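Local coordinates for agarase (Pseudoalteromonas fuliginea, PDB 6XJ9), which probably hydrolyses agarose, the galactan of red algal cell walls, as a glycoside hydrolase of family 50, at residues L657-V671 with N706-I718. Sequence-based numbering, arbitrary orientation.
Sequences LSQFDKPAIIGEFHV and NPYFIGAHWFQYI
Ile666 O is gripped twice from the neighbouring strand: His713 N donates to it at 2.9 Å, and Ala712 CA adds a weaker CA-H...O contact, CA 3.3 Å from the same Ile666 O. Ala664 O repeats the scheme with Ile710 N and Phe709 CA; Ala664 N donates to Tyr708 O, and Ile666 N makes a nearly straight bond (177°) to Gly711 O. The strands run parallel, yet their register slips by one residue between the pairs Ala664-Phe709 and Ile666-Ala712, a beta bulge taken up around Ile710 and Gly711. On the face carrying Ala664 and Ile666, the Phe709 ring lies flat under Ala664 CB, 3.7 Å from the ring centroid, and its CE2 meets Ile666 CG1 obliquely at 3.5 Å. At the strand entrance, Leu657 CB sits over the Tyr708 ring, whose edge faces Lys662 O and whose hydroxyl oxygen lies against Ser658 CA and CB. Were Tyr708 an alanine, the ring's place against Leu657 and Ser658 would probably be left as a gap. Further along, Phe715 N donates to Phe669 O at 3.0 Å. Trp714 swings its CG away from the backbone N (chi1 168°), which brings CE3 edge-on to the face of Phe669, planes at 86°, while His670 CA rests over the indole six-membered ring. Helix 689-704 links the two strands in a beta-alpha-beta crossover, as in the (beta/alpha)8 barrel of such hydrolases, and packs Tyr699 and Met700 against Ile666, Phe669 and Ala712; strands 640-643 and 299-305 flank the pair.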
ATOM      1  N   LEU A 657       5.278  34.517   0.983  1.00 18.61           N
ATOM      2  CA  LEU A 657       5.525  34.509   2.420  1.00 19.06           C
ATOM      3  C   LEU A 657       6.844  35.209   2.762  1.00 19.24           C
ATOM      4  O   LEU A 657       7.044  35.661   3.892  1.00 19.11           O
ATOM      5  CB  LEU A 657       5.535  33.062   2.929  1.00 17.57           C
ATOM      6  CG  LEU A 657       4.161  32.406   3.082  1.00 17.40           C
ATOM      7  CD1 LEU A 657       4.305  30.966   3.565  1.00 16.97           C
ATOM      8  CD2 LEU A 657       3.266  33.200   4.034  1.00 16.43           C
ATOM      9  N   SER A 658       7.740  35.304   1.774  1.00 18.72           N
ATOM     10  CA  SER A 658       9.012  35.981   1.958  1.00 20.49           C
ATOM     11  C   SER A 658       8.805  37.477   2.224  1.00 20.94           C
ATOM     12  O   SER A 658       9.696  38.152   2.712  1.00 21.88           O
ATOM     13  CB  SER A 658       9.907  35.723   0.773  1.00 21.34           C
ATOM     14  OG  SER A 658       9.321  36.242  -0.412  1.00 22.02           O
ATOM     15  N   GLN A 659       7.603  37.987   1.950  1.00 22.30           N
ATOM     16  CA  GLN A 659       7.240  39.372   2.227  1.00 23.35           C
ATOM     17  C   GLN A 659       7.246  39.654   3.735  1.00 22.96           C
ATOM     18  O   GLN A 659       7.522  40.783   4.134  1.00 21.91           O
ATOM     19  CB  GLN A 659       5.857  39.651   1.636  1.00 24.60           C
ATOM     20  CG  GLN A 659       5.551  41.118   1.356  1.00 29.17           C
ATOM     21  CD  GLN A 659       4.250  41.262   0.597  1.00 29.70           C
ATOM     22  OE1 GLN A 659       3.910  40.452  -0.266  1.00 34.47           O
ATOM     23  NE2 GLN A 659       3.497  42.295   0.924  1.00 30.53           N
ATOM     24  N   PHE A 660       6.949  38.640   4.567  1.00 20.48           N
ATOM     25  CA  PHE A 660       6.649  38.887   5.974  1.00 20.86           C
ATOM     26  C   PHE A 660       7.658  38.249   6.918  1.00 21.80           C
ATOM     27  O   PHE A 660       7.722  38.635   8.077  1.00 22.58           O
ATOM     28  CB  PHE A 660       5.272  38.331   6.341  1.00 19.29           C
ATOM     29  CG  PHE A 660       4.229  38.697   5.325  1.00 18.48           C
ATOM     30  CD1 PHE A 660       3.897  40.029   5.107  1.00 18.25           C
ATOM     31  CD2 PHE A 660       3.648  37.721   4.536  1.00 18.00           C
ATOM     32  CE1 PHE A 660       2.967  40.377   4.139  1.00 18.50           C
ATOM     33  CE2 PHE A 660       2.708  38.070   3.575  1.00 18.23           C
ATOM     34  CZ  PHE A 660       2.369  39.395   3.383  1.00 18.12           C
ATOM     35  N   ASP A 661       8.383  37.233   6.435  1.00 22.92           N
ATOM     36  CA  ASP A 661       9.280  36.438   7.259  1.00 24.61           C
ATOM     37  C   ASP A 661       8.583  36.034   8.560  1.00 25.12           C
ATOM     38  O   ASP A 661       9.135  36.168   9.652  1.00 24.54           O
ATOM     39  CB  ASP A 661      10.621  37.154   7.464  1.00 24.66           C
ATOM     40  CG  ASP A 661      11.742  36.248   7.949  1.00 24.78           C
ATOM     41  OD1 ASP A 661      11.710  35.013   7.663  1.00 23.13           O
ATOM     42  OD2 ASP A 661      12.633  36.773   8.629  1.00 26.38           O
ATOM     43  N   LYS A 662       7.358  35.518   8.432  1.00 23.79           N
ATOM     44  CA  LYS A 662       6.660  34.915   9.557  1.00 21.99           C
ATOM     45  C   LYS A 662       6.606  33.404   9.334  1.00 20.34           C
ATOM     46  O   LYS A 662       6.579  32.971   8.185  1.00 23.27           O
ATOM     47  CB  LYS A 662       5.233  35.473   9.623  1.00 22.66           C
ATOM     48  CG  LYS A 662       5.111  36.856  10.247  1.00 23.80           C
ATOM     49  CD  LYS A 662       5.035  36.755  11.748  1.00 25.28           C
ATOM     50  CE  LYS A 662       5.355  38.055  12.447  1.00 27.20           C
ATOM     51  NZ  LYS A 662       4.770  38.049  13.805  1.00 27.63           N
ATOM     52  N   PRO A 663       6.525  32.556  10.391  1.00 18.98           N
ATOM     53  CA  PRO A 663       6.240  31.129  10.196  1.00 18.29           C
ATOM     54  C   PRO A 663       4.755  30.969   9.842  1.00 17.88           C
ATOM     55  O   PRO A 663       3.927  31.824  10.182  1.00 17.85           O
ATOM     56  CB  PRO A 663       6.559  30.488  11.559  1.00 17.98           C
ATOM     57  CG  PRO A 663       6.362  31.624  12.568  1.00 17.97           C
ATOM     58  CD  PRO A 663       6.653  32.913  11.815  1.00 17.64           C
ATOM     59  N   ALA A 664       4.438  29.873   9.147  1.00 16.88           N
ATOM     60  CA  ALA A 664       3.093  29.585   8.662  1.00 16.74           C
ATOM     61  C   ALA A 664       2.699  28.166   9.061  1.00 16.51           C
ATOM     62  O   ALA A 664       3.551  27.316   9.289  1.00 16.76           O
ATOM     63  CB  ALA A 664       3.030  29.763   7.156  1.00 16.22           C
ATOM     64  N   ILE A 665       1.388  27.908   9.155  1.00 17.14           N
ATOM     65  CA  ILE A 665       0.955  26.551   9.435  1.00 16.49           C
ATOM     66  C   ILE A 665      -0.192  26.205   8.490  1.00 16.40           C
ATOM     67  O   ILE A 665      -0.978  27.085   8.130  1.00 15.95           O
ATOM     68  CB  ILE A 665       0.610  26.373  10.936  1.00 16.84           C
ATOM     69  CG1 ILE A 665       0.341  24.899  11.276  1.00 16.50           C
ATOM     70  CG2 ILE A 665      -0.556  27.276  11.347  1.00 16.20           C
ATOM     71  CD1 ILE A 665       0.151  24.615  12.759  1.00 16.77           C
ATOM     72  N   ILE A 666      -0.243  24.939   8.046  1.00 15.39           N
ATOM     73  CA  ILE A 666      -1.380  24.447   7.277  1.00 15.75           C
ATOM     74  C   ILE A 666      -2.419  23.898   8.258  1.00 16.70           C
ATOM     75  O   ILE A 666      -2.124  22.991   9.046  1.00 17.04           O
ATOM     76  CB  ILE A 666      -0.972  23.404   6.207  1.00 15.04           C
ATOM     77  CG1 ILE A 666      -0.159  24.018   5.066  1.00 15.15           C
ATOM     78  CG2 ILE A 666      -2.197  22.695   5.656  1.00 15.64           C
ATOM     79  CD1 ILE A 666      -0.959  24.949   4.161  1.00 14.35           C
ATOM     80  N   GLY A 667      -3.626  24.467   8.204  1.00 15.65           N
ATOM     81  CA  GLY A 667      -4.712  24.098   9.104  1.00 16.38           C
ATOM     82  C   GLY A 667      -5.403  22.795   8.718  1.00 15.75           C
ATOM     83  O   GLY A 667      -5.855  22.058   9.594  1.00 15.81           O
ATOM     84  N   GLU A 668      -5.512  22.554   7.405  1.00 15.24           N
ATOM     85  CA  GLU A 668      -6.236  21.419   6.854  1.00 15.65           C
ATOM     86  C   GLU A 668      -5.671  21.079   5.478  1.00 15.17           C
ATOM     87  O   GLU A 668      -5.275  21.969   4.731  1.00 15.91           O
ATOM     88  CB  GLU A 668      -7.733  21.693   6.656  1.00 14.84           C
ATOM     89  CG  GLU A 668      -8.444  22.302   7.845  1.00 16.08           C
ATOM     90  CD  GLU A 668      -9.847  22.839   7.602  1.00 16.05           C
ATOM     91  OE1 GLU A 668     -10.454  22.512   6.567  1.00 16.25           O
ATOM     92  OE2 GLU A 668     -10.334  23.586   8.456  1.00 17.93           O
ATOM     93  N   PHE A 669      -5.636  19.774   5.194  1.00 14.55           N
ATOM     94  CA  PHE A 669      -5.372  19.189   3.891  1.00 15.95           C
ATOM     95  C   PHE A 669      -5.824  17.733   3.967  1.00 16.51           C
ATOM     96  O   PHE A 669      -5.939  17.186   5.063  1.00 17.14           O
ATOM     97  CB  PHE A 669      -3.882  19.275   3.531  1.00 14.85           C
ATOM     98  CG  PHE A 669      -2.996  18.244   4.181  1.00 15.43           C
ATOM     99  CD1 PHE A 669      -2.555  18.407   5.488  1.00 15.28           C
ATOM    100  CD2 PHE A 669      -2.608  17.101   3.498  1.00 14.86           C
ATOM    101  CE1 PHE A 669      -1.734  17.469   6.094  1.00 15.20           C
ATOM    102  CE2 PHE A 669      -1.803  16.149   4.110  1.00 14.98           C
ATOM    103  CZ  PHE A 669      -1.354  16.332   5.405  1.00 15.67           C
ATOM    104  N   HIS A 670      -6.122  17.125   2.813  1.00 16.69           N
ATOM    105  CA  HIS A 670      -6.510  15.726   2.809  1.00 18.34           C
ATOM    106  C   HIS A 670      -6.377  15.149   1.410  1.00 17.00           C
ATOM    107  O   HIS A 670      -6.354  15.869   0.419  1.00 16.71           O
ATOM    108  CB  HIS A 670      -7.936  15.503   3.353  1.00 18.91           C
ATOM    109  CG  HIS A 670      -8.961  15.325   2.285  1.00 22.35           C
ATOM    110  ND1 HIS A 670      -9.382  14.060   1.859  1.00 23.52           N
ATOM    111  CD2 HIS A 670      -9.661  16.231   1.568  1.00 22.28           C
ATOM    112  CE1 HIS A 670     -10.290  14.205   0.914  1.00 23.67           C
ATOM    113  NE2 HIS A 670     -10.491  15.541   0.726  1.00 24.99           N
ATOM    114  N   VAL A 671      -6.268  13.822   1.378  1.00 17.38           N
ATOM    115  CA  VAL A 671      -6.339  13.051   0.154  1.00 17.39           C
ATOM    116  C   VAL A 671      -7.287  11.894   0.444  1.00 18.55           C
ATOM    117  O   VAL A 671      -7.275  11.346   1.542  1.00 17.52           O
ATOM    118  CB  VAL A 671      -4.958  12.525  -0.278  1.00 16.68           C
ATOM    119  CG1 VAL A 671      -5.001  11.916  -1.673  1.00 16.31           C
ATOM    120  CG2 VAL A 671      -3.855  13.572  -0.178  1.00 16.54           C
ATOM    121  N   ASN A 706       9.557  23.443   3.194  1.00 20.11           N
ATOM    122  CA  ASN A 706       9.275  24.849   2.979  1.00 18.74           C
ATOM    123  C   ASN A 706       9.817  25.665   4.150  1.00 18.12           C
ATOM    124  O   ASN A 706       9.472  25.411   5.297  1.00 18.29           O
ATOM    125  CB  ASN A 706       7.797  25.116   2.701  1.00 17.94           C
ATOM    126  CG  ASN A 706       7.550  26.576   2.403  1.00 17.71           C
ATOM    127  OD1 ASN A 706       7.833  27.443   3.235  1.00 15.93           O
ATOM    128  ND2 ASN A 706       7.002  26.851   1.229  1.00 17.09           N
ATOM    129  N   PRO A 707      10.662  26.692   3.907  1.00 18.92           N
ATOM    130  CA  PRO A 707      11.347  27.378   5.002  1.00 20.13           C
ATOM    131  C   PRO A 707      10.454  28.250   5.889  1.00 19.09           C
ATOM    132  O   PRO A 707      10.894  28.652   6.968  1.00 18.70           O
ATOM    133  CB  PRO A 707      12.437  28.190   4.283  1.00 20.43           C
ATOM    134  CG  PRO A 707      11.813  28.487   2.936  1.00 21.80           C
ATOM    135  CD  PRO A 707      11.025  27.235   2.585  1.00 19.90           C
ATOM    136  N   TYR A 708       9.208  28.496   5.457  1.00 17.83           N
ATOM    137  CA  TYR A 708       8.265  29.279   6.248  1.00 18.77           C
ATOM    138  C   TYR A 708       7.333  28.386   7.065  1.00 18.69           C
ATOM    139  O   TYR A 708       6.971  28.731   8.190  1.00 19.01           O
ATOM    140  CB  TYR A 708       7.521  30.298   5.381  1.00 19.29           C
ATOM    141  CG  TYR A 708       8.465  31.322   4.817  1.00 20.44           C
ATOM    142  CD1 TYR A 708       8.901  32.384   5.593  1.00 21.43           C
ATOM    143  CD2 TYR A 708       9.001  31.171   3.547  1.00 21.86           C
ATOM    144  CE1 TYR A 708       9.805  33.311   5.100  1.00 22.64           C
ATOM    145  CE2 TYR A 708       9.893  32.097   3.032  1.00 22.83           C
ATOM    146  CZ  TYR A 708      10.305  33.159   3.817  1.00 23.02           C
ATOM    147  OH  TYR A 708      11.206  34.051   3.325  1.00 23.97           O
ATOM    148  N   PHE A 709       6.970  27.224   6.521  1.00 18.27           N
ATOM    149  CA  PHE A 709       5.985  26.393   7.200  1.00 18.83           C
ATOM    150  C   PHE A 709       6.622  25.580   8.319  1.00 18.70           C
ATOM    151  O   PHE A 709       7.724  25.068   8.152  1.00 18.19           O
ATOM    152  CB  PHE A 709       5.241  25.511   6.201  1.00 17.97           C
ATOM    153  CG  PHE A 709       4.121  26.233   5.505  1.00 17.00           C
ATOM    154  CD1 PHE A 709       4.349  26.921   4.318  1.00 17.20           C
ATOM    155  CD2 PHE A 709       2.844  26.238   6.038  1.00 16.17           C
ATOM    156  CE1 PHE A 709       3.312  27.559   3.659  1.00 16.88           C
ATOM    157  CE2 PHE A 709       1.817  26.908   5.389  1.00 16.50           C
ATOM    158  CZ  PHE A 709       2.045  27.571   4.202  1.00 15.86           C
ATOM    159  N   ILE A 710       5.901  25.470   9.447  1.00 18.34           N
ATOM    160  CA  ILE A 710       6.369  24.773  10.633  1.00 17.93           C
ATOM    161  C   ILE A 710       5.438  23.605  10.965  1.00 19.17           C
ATOM    162  O   ILE A 710       5.478  23.063  12.071  1.00 19.50           O
ATOM    163  CB  ILE A 710       6.565  25.754  11.817  1.00 17.90           C
ATOM    164  CG1 ILE A 710       5.326  26.597  12.152  1.00 17.67           C
ATOM    165  CG2 ILE A 710       7.749  26.660  11.525  1.00 18.42           C
ATOM    166  CD1 ILE A 710       4.112  25.840  12.644  1.00 16.51           C
ATOM    167  N   GLY A 711       4.589  23.217  10.006  1.00 17.14           N
ATOM    168  CA  GLY A 711       3.712  22.084  10.242  1.00 16.53           C
ATOM    169  C   GLY A 711       2.423  22.139   9.433  1.00 16.43           C
ATOM    170  O   GLY A 711       2.153  23.104   8.712  1.00 15.19           O
ATOM    171  N   ALA A 712       1.640  21.071   9.578  1.00 16.13           N
ATOM    172  CA  ALA A 712       0.392  20.898   8.852  1.00 16.25           C
ATOM    173  C   ALA A 712      -0.482  19.915   9.618  1.00 16.13           C
ATOM    174  O   ALA A 712       0.017  18.929  10.158  1.00 17.36           O
ATOM    175  CB  ALA A 712       0.672  20.381   7.460  1.00 14.32           C
ATOM    176  N   HIS A 713      -1.787  20.192   9.631  1.00 16.15           N
ATOM    177  CA  HIS A 713      -2.754  19.309  10.254  1.00 15.98           C
ATOM    178  C   HIS A 713      -3.667  18.711   9.178  1.00 16.66           C
ATOM    179  O   HIS A 713      -4.142  19.416   8.288  1.00 16.12           O
ATOM    180  CB  HIS A 713      -3.528  20.062  11.341  1.00 15.63           C
ATOM    181  CG  HIS A 713      -2.756  20.382  12.582  1.00 15.01           C
ATOM    182  ND1 HIS A 713      -2.765  21.652  13.145  1.00 14.25           N
ATOM    183  CD2 HIS A 713      -1.977  19.614  13.377  1.00 14.74           C
ATOM    184  CE1 HIS A 713      -2.011  21.659  14.226  1.00 15.24           C
ATOM    185  NE2 HIS A 713      -1.503  20.416  14.393  1.00 15.55           N
ATOM    186  N   TRP A 714      -3.901  17.397   9.288  1.00 15.54           N
ATOM    187  CA  TRP A 714      -4.730  16.618   8.384  1.00 15.95           C
ATOM    188  C   TRP A 714      -6.198  16.732   8.786  1.00 16.10           C
ATOM    189  O   TRP A 714      -6.558  16.546   9.951  1.00 15.84           O
ATOM    190  CB  TRP A 714      -4.266  15.148   8.453  1.00 16.51           C
ATOM    191  CG  TRP A 714      -5.202  14.188   7.785  1.00 17.00           C
ATOM    192  CD1 TRP A 714      -6.364  13.676   8.287  1.00 17.28           C
ATOM    193  CD2 TRP A 714      -5.069  13.654   6.456  1.00 16.91           C
ATOM    194  NE1 TRP A 714      -6.941  12.825   7.375  1.00 17.25           N
ATOM    195  CE2 TRP A 714      -6.176  12.809   6.236  1.00 17.07           C
ATOM    196  CE3 TRP A 714      -4.112  13.801   5.444  1.00 17.92           C
ATOM    197  CZ2 TRP A 714      -6.349  12.107   5.044  1.00 17.51           C
ATOM    198  CZ3 TRP A 714      -4.286  13.112   4.261  1.00 17.24           C
ATOM    199  CH2 TRP A 714      -5.392  12.284   4.067  1.00 17.87           C
ATOM    200  N   PHE A 715      -7.059  17.015   7.809  1.00 16.72           N
ATOM    201  CA  PHE A 715      -8.502  16.991   8.028  1.00 16.86           C
ATOM    202  C   PHE A 715      -9.072  15.703   7.433  1.00 16.73           C
ATOM    203  O   PHE A 715      -9.161  15.588   6.216  1.00 16.96           O
ATOM    204  CB  PHE A 715      -9.157  18.226   7.388  1.00 17.00           C
ATOM    205  CG  PHE A 715     -10.621  18.427   7.712  1.00 18.59           C
ATOM    206  CD1 PHE A 715     -11.610  17.735   7.024  1.00 18.52           C
ATOM    207  CD2 PHE A 715     -11.016  19.334   8.688  1.00 19.04           C
ATOM    208  CE1 PHE A 715     -12.954  17.928   7.316  1.00 19.91           C
ATOM    209  CE2 PHE A 715     -12.360  19.516   8.989  1.00 20.19           C
ATOM    210  CZ  PHE A 715     -13.329  18.818   8.300  1.00 20.01           C
ATOM    211  N   GLN A 716      -9.522  14.741   8.261  1.00 17.64           N
ATOM    212  CA  GLN A 716      -9.754  14.806   9.697  1.00 17.49           C
ATOM    213  C   GLN A 716      -9.556  13.389  10.260  1.00 17.88           C
ATOM    214  O   GLN A 716      -9.095  12.496   9.560  1.00 17.71           O
ATOM    215  CB  GLN A 716     -11.180  15.322   9.950  1.00 17.43           C
ATOM    216  CG  GLN A 716     -12.268  14.375   9.448  1.00 17.89           C
ATOM    217  CD  GLN A 716     -13.705  14.830   9.558  1.00 18.53           C
ATOM    218  OE1 GLN A 716     -14.021  15.899  10.059  1.00 19.66           O
ATOM    219  NE2 GLN A 716     -14.613  14.018   9.049  1.00 19.14           N
ATOM    220  N   TYR A 717      -9.932  13.174  11.522  1.00 18.74           N
ATOM    221  CA  TYR A 717      -9.617  11.941  12.232  1.00 18.91           C
ATOM    222  C   TYR A 717     -10.388  10.766  11.644  1.00 18.81           C
ATOM    223  O   TYR A 717      -9.809   9.734  11.279  1.00 20.31           O
ATOM    224  CB  TYR A 717      -9.918  12.111  13.728  1.00 19.97           C
ATOM    225  CG  TYR A 717      -9.463  10.989  14.640  1.00 20.15           C
ATOM    226  CD1 TYR A 717      -8.443  10.113  14.289  1.00 19.28           C
ATOM    227  CD2 TYR A 717     -10.030  10.849  15.902  1.00 21.47           C
ATOM    228  CE1 TYR A 717      -8.033   9.093  15.142  1.00 20.21           C
ATOM    229  CE2 TYR A 717      -9.639   9.838  16.764  1.00 20.82           C
ATOM    230  CZ  TYR A 717      -8.634   8.966  16.386  1.00 21.65           C
ATOM    231  OH  TYR A 717      -8.260   7.987  17.256  1.00 22.48           O
ATOM    232  N   ILE A 718     -11.705  10.951  11.594  1.00 18.19           N
ATOM    233  CA  ILE A 718     -12.689   9.946  11.238  1.00 18.59           C
ATOM    234  C   ILE A 718     -13.253  10.286   9.863  1.00 17.75           C
ATOM    235  O   ILE A 718     -13.524  11.457   9.590  1.00 17.33           O
ATOM    236  CB  ILE A 718     -13.818   9.974  12.282  1.00 18.58           C
ATOM    237  CG1 ILE A 718     -13.261   9.788  13.695  1.00 17.56           C
ATOM    238  CG2 ILE A 718     -14.896   8.951  11.945  1.00 19.67           C
ATOM    239  CD1 ILE A 718     -14.017  10.540  14.768  1.00 17.26           C
TER
HETATM  240  O   HOH W   1      -5.361  22.927  12.460  1.00 18.50           O